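Local coordinates for ABC transporter, substrate-binding protein (Clostridium perfringens, PDB 4EDP) that probably serves as the extracellular substrate-binding protein of an ABC transporter, capturing a solute and delivering it to the membrane permease for import, at residues E46-L49 with K50-F54; Y280-I283 with N284-L287. All blocks are in the same frame, centred on the assembly; numbering follows the deposited sequence.

Contact 1: residues E46-L49 with K50-F54; sequences EDVL and KETVF
Glu46 carries its CG anti to the backbone N (chi1 -167°) and stays extended beyond it, while Lys50 one turn on bends at its last torsion (chi4 51°), and the two chains run side by side until NZ meets OE1 at 2.7 Å. This i to i+4 salt bridge lies on the first turns of helix 46-61, the helix of a beta-alpha-beta unit between strands 37-41 and 65-69. NZ comes to OE1 on its anti side, 21° out of the carboxylate plane. Long flexible chains suit this partly exposed flank, where the methylenes of Lys50 also lie over Glu46 O.

Four i to i+4 backbone bonds, among them Lys50 N to Glu46 O, run through these turns, and a wider pi-type turn follows at 50-54. Val48 O is gripped twice by Thr52, through N at 2.7 Å and through OG1 at 2.8 Å, the two donors coming from opposite faces of the carbonyl plane. In this way a buried threonine returns its hydroxyl to its own helix, and beta-branched Val48 lays CG1 beside it.

Leu49, partly exposed, reaches the buried Val53 and Phe54, apolar residues suited to a surface packed against helix 289-299 and strand 65-69. Leu49 CD1 lies 4.1 Å from Val53 CG2, and the Phe54 ring meets leucine obliquely, CE2 standing 3.4 Å from Leu49 CG.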
loop_
_atom_site.group_PDB
_atom_site.type_symbol
_atom_site.label_atom_id
_atom_site.label_comp_id
_atom_site.label_asym_id
_atom_site.label_seq_id
_atom_site.Cartn_x
_atom_site.Cartn_y
_atom_site.Cartn_z
ATOM N N GLU A 46 10.359 12.987 -9.648
ATOM C CA GLU A 46 9.722 14.297 -9.816
ATOM C C GLU A 46 9.546 14.765 -11.267
ATOM O O GLU A 46 8.467 15.232 -11.629
ATOM C CB GLU A 46 10.480 15.342 -8.980
ATOM C CG GLU A 46 9.750 16.668 -8.806
ATOM C CD GLU A 46 10.408 17.578 -7.769
ATOM O OE1 GLU A 46 9.785 18.591 -7.375
ATOM O OE2 GLU A 46 11.538 17.273 -7.335
ATOM N N ASP A 47 10.588 14.667 -12.091
ATOM C CA ASP A 47 10.455 15.077 -13.491
ATOM C C ASP A 47 9.358 14.300 -14.208
ATOM O O ASP A 47 8.508 14.884 -14.872
ATOM C CB ASP A 47 11.771 14.936 -14.270
ATOM C CG ASP A 47 12.768 16.041 -13.953
ATOM O OD1 ASP A 47 12.603 16.721 -12.916
ATOM O OD2 ASP A 47 13.721 16.226 -14.746
ATOM N N VAL A 48 9.379 12.978 -14.071
ATOM C CA VAL A 48 8.388 12.131 -14.724
ATOM C C VAL A 48 6.998 12.421 -14.168
ATOM O O VAL A 48 6.014 12.488 -14.908
ATOM C CB VAL A 48 8.714 10.641 -14.522
ATOM C CG1 VAL A 48 7.680 9.777 -15.234
ATOM C CG2 VAL A 48 10.112 10.338 -15.025
ATOM N N LEU A 49 6.933 12.610 -12.855
ATOM C CA LEU A 49 5.677 12.897 -12.176
ATOM C C LEU A 49 5.056 14.193 -12.701
ATOM O O LEU A 49 3.866 14.253 -13.019
ATOM C CB LEU A 49 5.941 12.993 -10.676
ATOM C CG LEU A 49 4.750 13.210 -9.771
ATOM C CD1 LEU A 49 3.711 12.097 -9.968
ATOM C CD2 LEU A 49 5.226 13.264 -8.319
ATOM N N LYS A 50 5.876 15.234 -12.785
ATOM C CA LYS A 50 5.425 16.520 -13.308
ATOM C C LYS A 50 4.998 16.384 -14.763
ATOM O O LYS A 50 3.955 16.880 -15.166
ATOM C CB LYS A 50 6.549 17.548 -13.215
ATOM C CG LYS A 50 6.817 18.104 -11.827
ATOM C CD LYS A 50 8.096 18.937 -11.839
ATOM C CE LYS A 50 8.199 19.850 -10.627
ATOM N NZ LYS A 50 7.995 19.112 -9.360
ATOM N N GLU A 51 5.829 15.709 -15.546
ATOM C CA GLU A 51 5.581 15.511 -16.966
ATOM C C GLU A 51 4.305 14.719 -17.253
ATOM O O GLU A 51 3.509 15.074 -18.125
ATOM C CB GLU A 51 6.781 14.771 -17.563
ATOM C CG GLU A 51 6.652 14.421 -19.025
ATOM C CD GLU A 51 7.850 13.628 -19.532
ATOM O OE1 GLU A 51 8.797 13.389 -18.746
ATOM O OE2 GLU A 51 7.836 13.231 -20.713
ATOM N N THR A 52 4.111 13.652 -16.488
ATOM C CA THR A 52 2.995 12.748 -16.676
ATOM C C THR A 52 1.670 13.181 -16.069
ATOM O O THR A 52 0.627 13.050 -16.703
ATOM C CB THR A 52 3.346 11.373 -16.064
ATOM O OG1 THR A 52 4.534 10.872 -16.693
ATOM C CG2 THR A 52 2.191 10.374 -16.248
ATOM N N VAL A 53 1.717 13.701 -14.849
ATOM C CA VAL A 53 0.513 14.063 -14.117
ATOM C C VAL A 53 0.159 15.546 -13.974
ATOM O O VAL A 53 -0.899 15.996 -14.424
ATOM C CB VAL A 53 0.603 13.468 -12.684
ATOM C CG1 VAL A 53 -0.601 13.883 -11.835
ATOM C CG2 VAL A 53 0.720 11.949 -12.763
ATOM N N PHE A 54 1.055 16.308 -13.376
ATOM C CA PHE A 54 0.752 17.690 -13.066
ATOM C C PHE A 54 0.729 18.688 -14.210
ATOM O O PHE A 54 -0.189 19.497 -14.301
ATOM C CB PHE A 54 1.676 18.162 -11.955
ATOM C CG PHE A 54 1.595 17.306 -10.727
ATOM C CD1 PHE A 54 0.406 17.200 -10.027
ATOM C CD2 PHE A 54 2.700 16.618 -10.261
ATOM C CE1 PHE A 54 0.316 16.407 -8.901
ATOM C CE2 PHE A 54 2.612 15.833 -9.118
ATOM C CZ PHE A 54 1.413 15.721 -8.449
#

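Contact 2: residues Y280-I283 with N284-L287; sequences YEFI and NYAL
Asn284 N donates to Tyr280 O at 3.0 Å in a nearly straight bond (170° at the hydrogen), one of four i to i+4 backbone bonds that carry the last turns of helix 276-286. Tyr285 N to Glu281 O and Ala286 N to Phe282 O continue the series. Leu287 N still reaches Ile283 O at 3.1 Å, in a more bent bond. The polar ends of three side chains bond outside this stretch: Tyr280 OH accepts from Asp110 N, Asn284 OD1 accepts from Asn116 N, and Tyr285 OH hydrogen-bonds to Val53 O. The tyrosines set a polar hydroxyl at the end of an apolar ring, Tyr280 packing on Leu109 and Ile269 and Tyr285 on Pro56.

Packing between side chains centres on Phe282 and Tyr285. Phe282 holds CG anti to its own N (chi1 -177°), which carries the ring outward and slightly toward the C-terminal end of the helix, CE1 coming to 4.0 Å from Tyr285 CD2. The rings meet obliquely, with planes at 50° and centroids 5.7 Å apart, while Phe282 O sits at the edge of the tyrosine ring, near its plane. Ala286 CB lies 4.3 Å from Phe282 CE2, and the small alanine packs its methyl on Ile267 of strand 262-269. Ile283 shares that strand, packing on Ile267 and Ile269, and its CG2 lies 4.2 Å from Leu287 CD1. Phe57 meets Phe282 edge-to-face, extending the aromatic group. Glu281 is exposed, as befits a charged residue. The helix is thus packed against both the sheet and helix 46-61, consistent with an alpha/beta lobe of the periplasmic-binding-protein fold shared by extracellular solute-binding proteins.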
loop_
_atom_site.group_PDB
_atom_site.type_symbol
_atom_site.label_atom_id
_atom_site.label_comp_id
_atom_site.label_asym_id
_atom_site.label_seq_id
_atom_site.Cartn_x
_atom_site.Cartn_y
_atom_site.Cartn_z
ATOM N N TYR A 280 -11.220 19.130 -6.418
ATOM C CA TYR A 280 -12.110 18.052 -6.865
ATOM C C TYR A 280 -11.820 17.668 -8.316
ATOM O O TYR A 280 -11.787 16.492 -8.650
ATOM C CB TYR A 280 -13.579 18.446 -6.730
ATOM C CG TYR A 280 -14.158 18.220 -5.361
ATOM C CD1 TYR A 280 -14.549 16.949 -4.969
ATOM C CD2 TYR A 280 -14.350 19.267 -4.469
ATOM C CE1 TYR A 280 -15.095 16.727 -3.719
ATOM C CE2 TYR A 280 -14.901 19.050 -3.211
ATOM C CZ TYR A 280 -15.270 17.780 -2.845
ATOM O OH TYR A 280 -15.814 17.525 -1.601
ATOM N N GLU A 281 -11.642 18.663 -9.186
ATOM C CA GLU A 281 -11.331 18.399 -10.591
ATOM C C GLU A 281 -10.055 17.577 -10.699
ATOM O O GLU A 281 -9.962 16.654 -11.516
ATOM C CB GLU A 281 -11.206 19.714 -11.398
ATOM C CG GLU A 281 -12.536 20.417 -11.611
ATOM C CD GLU A 281 -12.402 21.778 -12.276
ATOM O OE1 GLU A 281 -11.284 22.318 -12.347
ATOM O OE2 GLU A 281 -13.429 22.321 -12.701
ATOM N N PHE A 282 -9.070 17.897 -9.873
ATOM C CA PHE A 282 -7.825 17.174 -9.920
ATOM C C PHE A 282 -7.966 15.712 -9.491
ATOM O O PHE A 282 -7.395 14.821 -10.138
ATOM C CB PHE A 282 -6.732 17.837 -9.085
ATOM C CG PHE A 282 -5.429 17.118 -9.191
ATOM C CD1 PHE A 282 -4.531 17.436 -10.183
ATOM C CD2 PHE A 282 -5.139 16.069 -8.349
ATOM C CE1 PHE A 282 -3.350 16.735 -10.321
ATOM C CE2 PHE A 282 -3.950 15.368 -8.471
ATOM C CZ PHE A 282 -3.057 15.702 -9.452
ATOM N N ILE A 283 -8.713 15.452 -8.424
ATOM C CA ILE A 283 -8.892 14.062 -7.961
ATOM C C ILE A 283 -9.603 13.266 -9.045
ATOM O O ILE A 283 -9.217 12.127 -9.367
ATOM C CB ILE A 283 -9.618 13.992 -6.599
ATOM C CG1 ILE A 283 -8.753 14.645 -5.517
ATOM C CG2 ILE A 283 -9.973 12.517 -6.224
ATOM C CD1 ILE A 283 -9.358 14.648 -4.096
ATOM N N ASN A 284 -10.633 13.869 -9.635
ATOM C CA ASN A 284 -11.373 13.224 -10.714
ATOM C C ASN A 284 -10.441 12.911 -11.888
ATOM O O ASN A 284 -10.523 11.843 -12.505
ATOM C CB ASN A 284 -12.543 14.091 -11.171
ATOM C CG ASN A 284 -13.470 13.357 -12.106
ATOM O OD1 ASN A 284 -13.973 12.284 -11.783
ATOM N ND2 ASN A 284 -13.723 13.943 -13.263
ATOM N N TYR A 285 -9.532 13.838 -12.178
ATOM C CA TYR A 285 -8.530 13.654 -13.222
ATOM C C TYR A 285 -7.571 12.508 -12.886
ATOM O O TYR A 285 -7.282 11.652 -13.745
ATOM C CB TYR A 285 -7.782 14.981 -13.401
ATOM C CG TYR A 285 -6.455 14.952 -14.116
ATOM C CD1 TYR A 285 -6.376 14.999 -15.510
ATOM C CD2 TYR A 285 -5.273 14.967 -13.394
ATOM C CE1 TYR A 285 -5.127 15.012 -16.169
ATOM C CE2 TYR A 285 -4.036 14.979 -14.033
ATOM C CZ TYR A 285 -3.974 14.997 -15.416
ATOM O OH TYR A 285 -2.740 15.008 -16.031
ATOM N N ALA A 286 -7.107 12.463 -11.634
ATOM C CA ALA A 286 -6.166 11.414 -11.200
ATOM C C ALA A 286 -6.762 9.993 -11.313
ATOM O O ALA A 286 -6.026 9.008 -11.491
ATOM C CB ALA A 286 -5.677 11.685 -9.772
ATOM N N LEU A 287 -8.092 9.913 -11.233
ATOM C CA LEU A 287 -8.824 8.656 -11.316
ATOM C C LEU A 287 -9.260 8.320 -12.739
ATOM O O LEU A 287 -9.757 7.226 -12.976
ATOM C CB LEU A 287 -10.071 8.693 -10.403
ATOM C CG LEU A 287 -9.846 8.779 -8.885
ATOM C CD1 LEU A 287 -11.176 8.894 -8.063
ATOM C CD2 LEU A 287 -9.035 7.591 -8.409
#

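Overall arrangement
From the N terminus the chain leaves strand 37-41 and enters helix 46-61, where contact 1 joins neighbouring turns before the chain returns through strand 65-69. Contact 2 comes much later, after strand 262-269, in helix 276-286. Both are local, so neither closes a long loop; they follow in series and neither nest nor cross. Yet the centres of contact 1 and contact 2 lie about 15 Å apart, on the same side of the chain's centre, and the two touch directly. Besides the hydrogen bond from the Tyr285 hydroxyl that joins the helices, Phe54 CE1 packs 3.5 Å from Phe282 CZ. Thus an early helix and a late one are tied together beside the sheet.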